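Local structure of D-aminopeptidase (Bacillus subtilis, 1HI9) at residues K174-I177 and A181-C184. The protein cuts N-terminal residues from peptides containing D-amino acids, using two zinc ions per subunit, inside the central chamber of a self-compartmentalizing homodecamer. Numbering follows the deposited sequence.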
loop_
_atom_site.group_PDB
_atom_site.type_symbol
_atom_site.label_atom_id
_atom_site.label_comp_id
_atom_site.label_asym_id
_atom_site.label_seq_id
_atom_site.Cartn_x
_atom_site.Cartn_y
_atom_site.Cartn_z
ATOM N N LYS A 174 11.319 18.660 32.808
ATOM C CA LYS A 174 9.883 18.440 32.724
ATOM C C LYS A 174 9.410 17.528 33.856
ATOM O O LYS A 174 10.198 16.775 34.419
ATOM C CB LYS A 174 9.517 17.835 31.358
ATOM C CG LYS A 174 10.269 16.556 31.007
ATOM C CD LYS A 174 9.924 16.077 29.611
ATOM C CE LYS A 174 10.787 14.885 29.207
ATOM N NZ LYS A 174 10.517 14.410 27.803
ATOM N N GLN A 175 8.124 17.613 34.179
ATOM C CA GLN A 175 7.527 16.806 35.236
ATOM C C GLN A 175 6.671 15.695 34.642
ATOM O O GLN A 175 5.820 15.945 33.786
ATOM C CB GLN A 175 6.639 17.666 36.135
ATOM C CG GLN A 175 7.354 18.792 36.842
ATOM C CD GLN A 175 8.346 18.298 37.870
ATOM O OE1 GLN A 175 8.003 17.485 38.732
ATOM N NE2 GLN A 175 9.577 18.799 37.799
ATOM N N THR A 176 6.891 14.466 35.105
ATOM C CA THR A 176 6.137 13.318 34.613
ATOM C C THR A 176 4.732 13.240 35.217
ATOM O O THR A 176 4.568 13.353 36.426
ATOM C CB THR A 176 6.885 12.008 34.933
ATOM O OG1 THR A 176 8.030 11.891 34.081
ATOM C CG2 THR A 176 5.967 10.805 34.752
ATOM N N ILE A 177 3.728 13.063 34.365
ATOM C CA ILE A 177 2.352 12.917 34.815
ATOM C C ILE A 177 1.915 11.466 34.546
ATOM O O ILE A 177 1.187 10.868 35.342
ATOM C CB ILE A 177 1.411 13.910 34.095
ATOM C CG1 ILE A 177 1.773 15.345 34.516
ATOM C CG2 ILE A 177 -0.057 13.612 34.441
ATOM C CD1 ILE A 177 0.951 16.431 33.814
ATOM N N ALA A 181 2.847 11.506 29.167
ATOM C CA ALA A 181 2.340 12.849 29.457
ATOM C C ALA A 181 3.238 13.565 30.448
ATOM O O ALA A 181 3.710 12.973 31.418
ATOM C CB ALA A 181 0.923 12.762 30.012
ATOM N N VAL A 182 3.469 14.844 30.209
ATOM C CA VAL A 182 4.317 15.611 31.099
ATOM C C VAL A 182 3.922 17.077 31.170
ATOM O O VAL A 182 3.186 17.584 30.325
ATOM C CB VAL A 182 5.803 15.542 30.664
ATOM C CG1 VAL A 182 6.320 14.113 30.757
ATOM C CG2 VAL A 182 5.953 16.069 29.251
ATOM N N LYS A 183 4.389 17.738 32.215
ATOM C CA LYS A 183 4.168 19.158 32.396
ATOM C C LYS A 183 5.578 19.665 32.156
ATOM O O LYS A 183 6.496 19.339 32.917
ATOM C CB LYS A 183 3.728 19.462 33.822
ATOM C CG LYS A 183 3.664 20.944 34.162
ATOM C CD LYS A 183 3.460 21.133 35.661
ATOM C CE LYS A 183 3.696 22.567 36.088
ATOM N NZ LYS A 183 3.777 22.669 37.570
ATOM N N CYS A 184 5.755 20.438 31.091
ATOM C CA CYS A 184 7.082 20.925 30.740
ATOM C C CYS A 184 7.299 22.422 30.762
ATOM O O CYS A 184 6.358 23.205 30.801
ATOM C CB CYS A 184 7.480 20.375 29.367
ATOM S SG CYS A 184 6.104 20.136 28.205
#
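The aliphatic stem of K174 runs past V182 at a slant, its CD lying 4.0 Å from V182 CG2. That methyl sits between the backbone N and the carbonyl carbon of V182, and from there it meets the lysine chain; the second methyl, CG1, lies by T176, the residue paired with V182 across the hairpin, 3.9 Å from its CA. K174 and C184 form a non-hydrogen-bonded pair, which brings K174 CB to 3.8 Å from C184 CB. Further out, the lysine chain leads away from the partner strand, and NZ of the buried K174 bonds to the carbonyl oxygens of E10, I12 and L15. Three carbonyls thus grip the ammonium, and the lysine links this hairpin to the chain at and just after zinc ligand E10. The two segments are the arms of an antiparallel β hairpin, strands 169-176 and 181-184, at one end of the seven-stranded mixed sheet. Q175 and K183 form its hydrogen-bonded pair: Q175 N reaches K183 O at 2.7 Å in a nearly straight bond (176°), and K183 N returns to Q175 O at 2.8 Å, in the carbonyl plane. On the face opposite K174 and V182, the side chains of Q175 and K183 touch at their roots, CB to CB 4.1 Å, before their polar ends diverge. Near the turn, I177 N bonds to A181 O at 2.9 Å, approaching from off the carbonyl plane. With CG1 of I177 anti to the carbonyl carbon (chi1 -66°), CD1 comes back alongside the backbone at V182 and K183. Strand 181-184 also pairs antiparallel with a strand of a second subunit, continuing the sheet across the interface, and there K183 packs on I78 of that neighbouring chain.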